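Long-range contact in Hit-like protein involved in cell-cycle regulation (Bartonella henselae, PDB 3LB5), which probably binds nucleotides as a histidine triad (HIT) protein of the HINT type, with a proposed part in cell-cycle regulation: residues H64-L77 and N113-H127. Sequence-based numbering, arbitrary orientation.
Sequences HTLVIPKKGSRNLL and NEAASQQTVYHLHFH
Glu114 OE2 is gripped by two donors arriving from different directions. Arg74 NH1 reaches it at 2.8 Å on the syn lone pair, while Asn75 ND2, 2.9 Å from Glu114 OE2, comes from above the carboxylate plane. Arg74 NH2 takes Glu114 OE1, also syn, making an end-on two-nitrogen salt bridge whose guanidinium and carboxylate planes lie only 14° apart. A bend in the arginine chain (chi3 65°) turns the guanidinium toward Glu114 and brings NH2 close to Tyr122 CD1, the two side chains lying side by side. Gln119 joins both segments: NE2 donates to Arg74 O at 2.8 Å, and OE1 accepts a hydrogen bond from Glu114 N. Asn113 OD1 accepts one from Leu76 N nearly along the C=O axis (2.9 Å), and Asn113 itself pairs with a strand of the second subunit, so this corner borders the dimer interface.

His123, His125 and His127 are the three histidines of the His-x-His-x-His signature of the HIT family; strand 126-131 holds the last of them. It pairs antiparallel with strand 65-69: Val67 and Phe126 exchange two backbone hydrogen bonds, and Leu66 faces His127 in the adjoining non-hydrogen-bonded pair. His64 NE2 and His127 ND1 share a hydrogen bond of 3.0 Å, either able to donate, with the ring planes 61° apart; Gln60 N holds His64 ND1. Leu66 CD2 packs beside the His127 ring, and the Leu66 side chain lies about 4 Å from the bound unknown ligand, which puts this end of the contact beside a ligand site.

Leu124 N donates to Ser73 O, and its side chain packs against Pro69 CG and Leu76 CB. His123 NE2 donates in its ring plane to Pro69 O (2.9 Å), while Tyr26 OH bonds His123 ND1. His123 O fixes the His125 ring by accepting a nearly straight hydrogen bond from His125 ND1 at 2.8 Å.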
loop_
_atom_site.group_PDB
_atom_site.type_symbol
_atom_site.label_atom_id
_atom_site.label_comp_id
_atom_site.label_asym_id
_atom_site.label_seq_id
_atom_site.Cartn_x
_atom_site.Cartn_y
_atom_site.Cartn_z
ATOM N N HIS B 64 -10.954 -3.165 -10.195
ATOM C CA HIS B 64 -10.519 -2.752 -8.837
ATOM C C HIS B 64 -10.788 -3.908 -7.861
ATOM O O HIS B 64 -11.943 -4.338 -7.685
ATOM C CB HIS B 64 -11.314 -1.493 -8.456
ATOM C CG HIS B 64 -11.022 -0.916 -7.094
ATOM N ND1 HIS B 64 -11.474 0.333 -6.737
ATOM C CD2 HIS B 64 -10.356 -1.395 -6.013
ATOM C CE1 HIS B 64 -11.114 0.599 -5.491
ATOM N NE2 HIS B 64 -10.438 -0.435 -5.026
ATOM N N THR B 65 -9.711 -4.409 -7.270
ATOM C CA THR B 65 -9.724 -5.591 -6.417
ATOM C C THR B 65 -9.233 -5.233 -5.016
ATOM O O THR B 65 -8.358 -4.350 -4.845
ATOM C CB THR B 65 -8.827 -6.690 -7.022
ATOM O OG1 THR B 65 -9.195 -6.913 -8.389
ATOM C CG2 THR B 65 -8.937 -8.033 -6.234
ATOM N N LEU B 66 -9.798 -5.926 -4.019
ATOM C CA LEU B 66 -9.374 -5.775 -2.637
ATOM C C LEU B 66 -8.669 -7.048 -2.176
ATOM O O LEU B 66 -9.083 -8.158 -2.531
ATOM C CB LEU B 66 -10.582 -5.500 -1.737
ATOM C CG LEU B 66 -11.430 -4.293 -2.117
ATOM C CD1 LEU B 66 -12.572 -4.100 -1.122
ATOM C CD2 LEU B 66 -10.557 -3.067 -2.169
ATOM N N VAL B 67 -7.622 -6.891 -1.377
ATOM C CA VAL B 67 -6.952 -8.075 -0.788
ATOM C C VAL B 67 -7.021 -7.941 0.734
ATOM O O VAL B 67 -6.645 -6.889 1.279
ATOM C CB VAL B 67 -5.483 -8.161 -1.209
ATOM C CG1 VAL B 67 -4.717 -9.225 -0.376
ATOM C CG2 VAL B 67 -5.374 -8.510 -2.708
ATOM N N ILE B 68 -7.543 -8.980 1.399
ATOM C CA ILE B 68 -7.638 -8.969 2.877
ATOM C C ILE B 68 -6.980 -10.197 3.496
ATOM O O ILE B 68 -7.029 -11.287 2.908
ATOM C CB ILE B 68 -9.127 -8.893 3.413
ATOM C CG1 ILE B 68 -9.950 -10.128 3.010
ATOM C CG2 ILE B 68 -9.825 -7.578 3.028
ATOM C CD1 ILE B 68 -11.401 -10.105 3.640
ATOM N N PRO B 69 -6.425 -10.044 4.722
ATOM C CA PRO B 69 -6.085 -11.233 5.496
ATOM C C PRO B 69 -7.370 -11.928 6.008
ATOM O O PRO B 69 -8.391 -11.286 6.238
ATOM C CB PRO B 69 -5.283 -10.657 6.661
ATOM C CG PRO B 69 -5.917 -9.278 6.871
ATOM C CD PRO B 69 -6.262 -8.799 5.507
ATOM N N LYS B 70 -7.306 -13.233 6.206
ATOM C CA LYS B 70 -8.409 -13.939 6.828
ATOM C C LYS B 70 -8.299 -13.721 8.343
ATOM O O LYS B 70 -9.307 -13.794 9.073
ATOM C CB LYS B 70 -8.324 -15.425 6.481
ATOM C CG LYS B 70 -8.765 -15.743 5.058
ATOM C CD LYS B 70 -8.704 -17.245 4.812
ATOM C CE LYS B 70 -9.433 -17.612 3.514
ATOM N NZ LYS B 70 -9.311 -19.051 3.149
ATOM N N LYS B 71 -7.076 -13.482 8.817
ATOM C CA LYS B 71 -6.896 -13.169 10.226
ATOM C C LYS B 71 -7.214 -11.700 10.481
ATOM O O LYS B 71 -6.651 -10.826 9.829
ATOM C CB LYS B 71 -5.503 -13.547 10.731
ATOM C CG LYS B 71 -5.287 -13.273 12.247
ATOM C CD LYS B 71 -3.884 -13.708 12.699
ATOM C CE LYS B 71 -3.780 -13.744 14.212
ATOM N NZ LYS B 71 -3.864 -12.357 14.800
ATOM N N GLY B 72 -8.111 -11.456 11.440
ATOM C CA GLY B 72 -8.631 -10.121 11.722
ATOM C C GLY B 72 -7.646 -9.129 12.342
ATOM O O GLY B 72 -6.930 -9.451 13.285
ATOM N N SER B 73 -7.583 -7.929 11.774
ATOM C CA SER B 73 -7.031 -6.762 12.468
ATOM C C SER B 73 -7.770 -5.566 11.902
ATOM O O SER B 73 -8.301 -5.639 10.792
ATOM C CB SER B 73 -5.502 -6.623 12.293
ATOM O OG SER B 73 -5.126 -6.367 10.956
ATOM N N ARG B 74 -7.839 -4.478 12.660
ATOM C CA ARG B 74 -8.535 -3.274 12.180
ATOM C C ARG B 74 -7.865 -2.695 10.933
ATOM O O ARG B 74 -8.541 -2.188 10.036
ATOM C CB ARG B 74 -8.562 -2.199 13.272
ATOM C CG ARG B 74 -9.444 -2.594 14.484
ATOM C CD ARG B 74 -9.520 -1.521 15.529
ATOM N NE ARG B 74 -10.177 -0.302 15.077
ATOM C CZ ARG B 74 -9.561 0.809 14.674
ATOM N NH1 ARG B 74 -8.226 0.886 14.631
ATOM N NH2 ARG B 74 -10.296 1.866 14.313
ATOM N N ASN B 75 -6.534 -2.728 10.917
ATOM C CA ASN B 75 -5.768 -2.128 9.815
ATOM C C ASN B 75 -4.316 -2.588 9.869
ATOM O O ASN B 75 -4.035 -3.648 10.437
ATOM C CB ASN B 75 -5.940 -0.587 9.775
ATOM C CG ASN B 75 -5.512 0.104 11.056
ATOM O OD1 ASN B 75 -4.552 -0.287 11.705
ATOM N ND2 ASN B 75 -6.197 1.184 11.390
ATOM N N LEU B 76 -3.392 -1.830 9.273
ATOM C CA LEU B 76 -1.982 -2.254 9.219
ATOM C C LEU B 76 -1.281 -2.175 10.570
ATOM O O LEU B 76 -0.386 -2.980 10.881
ATOM C CB LEU B 76 -1.204 -1.384 8.205
ATOM C CG LEU B 76 0.213 -1.866 7.860
ATOM C CD1 LEU B 76 0.107 -3.025 6.935
ATOM C CD2 LEU B 76 1.012 -0.771 7.208
ATOM N N LEU B 77 -1.668 -1.172 11.345
ATOM C CA LEU B 77 -1.037 -0.819 12.624
ATOM C C LEU B 77 -1.175 -1.913 13.691
ATOM O O LEU B 77 -0.245 -2.136 14.466
ATOM C CB LEU B 77 -1.629 0.493 13.150
ATOM C CG LEU B 77 -1.655 1.697 12.188
ATOM C CD1 LEU B 77 -2.611 2.763 12.713
ATOM C CD2 LEU B 77 -0.269 2.277 12.031
ATOM N N ASN B 113 -5.465 3.603 6.928
ATOM C CA ASN B 113 -5.536 3.408 8.366
ATOM C C ASN B 113 -6.257 4.551 9.073
ATOM O O ASN B 113 -5.719 5.639 9.194
ATOM C CB ASN B 113 -4.131 3.242 8.958
ATOM C CG ASN B 113 -3.356 2.145 8.277
ATOM O OD1 ASN B 113 -3.535 0.970 8.596
ATOM N ND2 ASN B 113 -2.525 2.510 7.304
ATOM N N GLU B 114 -7.466 4.257 9.553
ATOM C CA GLU B 114 -8.320 5.168 10.337
ATOM C C GLU B 114 -9.186 6.085 9.474
ATOM O O GLU B 114 -8.934 6.243 8.273
ATOM C CB GLU B 114 -7.551 5.961 11.419
ATOM C CG GLU B 114 -6.681 5.108 12.385
ATOM C CD GLU B 114 -7.458 4.041 13.139
ATOM O OE1 GLU B 114 -8.681 4.214 13.348
ATOM O OE2 GLU B 114 -6.837 3.026 13.535
ATOM N N ALA B 115 -10.207 6.654 10.116
ATOM C CA ALA B 115 -11.134 7.625 9.522
ATOM C C ALA B 115 -10.433 8.738 8.757
ATOM O O ALA B 115 -10.830 9.070 7.642
ATOM C CB ALA B 115 -12.040 8.230 10.602
ATOM N N ALA B 116 -9.397 9.313 9.357
ATOM C CA ALA B 116 -8.678 10.420 8.719
ATOM C C ALA B 116 -7.940 10.012 7.433
ATOM O O ALA B 116 -7.627 10.870 6.614
ATOM C CB ALA B 116 -7.728 11.102 9.714
ATOM N N SER B 117 -7.666 8.717 7.265
ATOM C CA SER B 117 -7.173 8.182 5.987
ATOM C C SER B 117 -8.303 7.624 5.109
ATOM O O SER B 117 -8.048 6.901 4.129
ATOM C CB SER B 117 -6.101 7.100 6.229
ATOM O OG SER B 117 -5.529 6.644 4.997
ATOM N N GLN B 118 -9.551 7.953 5.450
ATOM C CA GLN B 118 -10.707 7.478 4.672
ATOM C C GLN B 118 -10.817 5.933 4.642
ATOM O O GLN B 118 -11.329 5.353 3.674
ATOM C CB GLN B 118 -10.635 8.018 3.228
ATOM C CG GLN B 118 -10.641 9.545 3.075
ATOM C CD GLN B 118 -9.290 10.202 3.364
ATOM O OE1 GLN B 118 -8.240 9.758 2.893
ATOM N NE2 GLN B 118 -9.324 11.272 4.136
ATOM N N GLN B 119 -10.307 5.253 5.667
ATOM C CA GLN B 119 -10.607 3.828 5.801
ATOM C C GLN B 119 -12.118 3.704 6.052
ATOM O O GLN B 119 -12.653 4.380 6.929
ATOM C CB GLN B 119 -9.825 3.183 6.949
ATOM C CG GLN B 119 -10.038 1.665 7.037
ATOM C CD GLN B 119 -9.231 0.976 8.133
ATOM O OE1 GLN B 119 -8.687 1.607 9.028
ATOM N NE2 GLN B 119 -9.163 -0.341 8.054
ATOM N N THR B 120 -12.805 2.883 5.271
ATOM C CA THR B 120 -14.282 2.788 5.394
ATOM C C THR B 120 -14.754 1.514 6.086
ATOM O O THR B 120 -15.807 1.506 6.734
ATOM C CB THR B 120 -15.004 2.931 4.039
ATOM O OG1 THR B 120 -14.412 2.053 3.078
ATOM C CG2 THR B 120 -14.924 4.376 3.534
ATOM N N VAL B 121 -13.979 0.446 5.960
ATOM C CA VAL B 121 -14.290 -0.819 6.656
ATOM C C VAL B 121 -13.084 -1.124 7.514
ATOM O O VAL B 121 -11.970 -1.118 7.014
ATOM C CB VAL B 121 -14.532 -1.992 5.667
ATOM C CG1 VAL B 121 -14.783 -3.310 6.441
ATOM C CG2 VAL B 121 -15.663 -1.650 4.723
ATOM N N TYR B 122 -13.315 -1.354 8.806
ATOM C CA TYR B 122 -12.241 -1.494 9.788
ATOM C C TYR B 122 -11.713 -2.916 9.912
ATOM O O TYR B 122 -11.646 -3.492 10.994
ATOM C CB TYR B 122 -12.659 -0.882 11.122
ATOM C CG TYR B 122 -12.724 0.610 10.977
ATOM C CD1 TYR B 122 -11.565 1.373 11.026
ATOM C CD2 TYR B 122 -13.927 1.251 10.713
ATOM C CE1 TYR B 122 -11.599 2.742 10.829
ATOM C CE2 TYR B 122 -13.975 2.641 10.534
ATOM C CZ TYR B 122 -12.796 3.366 10.596
ATOM O OH TYR B 122 -12.818 4.732 10.452
ATOM N N HIS B 123 -11.373 -3.463 8.746
ATOM C CA HIS B 123 -10.592 -4.679 8.609
ATOM C C HIS B 123 -9.442 -4.392 7.609
ATOM O O HIS B 123 -9.640 -3.668 6.627
ATOM C CB HIS B 123 -11.496 -5.799 8.083
ATOM C CG HIS B 123 -10.808 -7.120 7.983
ATOM N ND1 HIS B 123 -10.831 -8.040 9.009
ATOM C CD2 HIS B 123 -10.053 -7.662 6.999
ATOM C CE1 HIS B 123 -10.118 -9.102 8.658
ATOM N NE2 HIS B 123 -9.650 -8.907 7.436
ATOM N N LEU B 124 -8.246 -4.924 7.859
ATOM C CA LEU B 124 -7.093 -4.664 6.971
ATOM C C LEU B 124 -7.427 -5.010 5.516
ATOM O O LEU B 124 -7.809 -6.116 5.227
ATOM C CB LEU B 124 -5.831 -5.431 7.428
ATOM C CG LEU B 124 -4.535 -5.264 6.596
ATOM C CD1 LEU B 124 -4.106 -3.790 6.413
ATOM C CD2 LEU B 124 -3.406 -6.087 7.208
ATOM N N HIS B 125 -7.351 -4.036 4.620
ATOM C CA HIS B 125 -7.478 -4.320 3.202
ATOM C C HIS B 125 -6.563 -3.443 2.363
ATOM O O HIS B 125 -6.421 -2.248 2.644
ATOM C CB HIS B 125 -8.933 -4.201 2.719
ATOM C CG HIS B 125 -9.557 -2.851 2.947
ATOM N ND1 HIS B 125 -9.858 -2.379 4.206
ATOM C CD2 HIS B 125 -9.986 -1.901 2.075
ATOM C CE1 HIS B 125 -10.419 -1.179 4.106
ATOM N NE2 HIS B 125 -10.523 -0.873 2.823
ATOM N N PHE B 126 -5.960 -4.039 1.329
ATOM C CA PHE B 126 -5.237 -3.295 0.281
ATOM C C PHE B 126 -6.124 -3.134 -0.956
ATOM O O PHE B 126 -6.796 -4.079 -1.384
ATOM C CB PHE B 126 -3.941 -4.013 -0.113
ATOM C CG PHE B 126 -2.843 -3.896 0.912
ATOM C CD1 PHE B 126 -1.729 -3.113 0.653
ATOM C CD2 PHE B 126 -2.908 -4.598 2.122
ATOM C CE1 PHE B 126 -0.705 -2.996 1.605
ATOM C CE2 PHE B 126 -1.880 -4.501 3.079
ATOM C CZ PHE B 126 -0.776 -3.693 2.811
ATOM N N HIS B 127 -6.164 -1.916 -1.486
ATOM C CA HIS B 127 -6.775 -1.635 -2.783
ATOM C C HIS B 127 -5.781 -1.890 -3.915
ATOM O O HIS B 127 -4.632 -1.393 -3.881
ATOM C CB HIS B 127 -7.195 -0.155 -2.868
ATOM C CG HIS B 127 -8.244 0.230 -1.895
ATOM N ND1 HIS B 127 -9.591 0.067 -2.161
ATOM C CD2 HIS B 127 -8.164 0.810 -0.674
ATOM C CE1 HIS B 127 -10.295 0.510 -1.132
ATOM N NE2 HIS B 127 -9.455 0.971 -0.219
#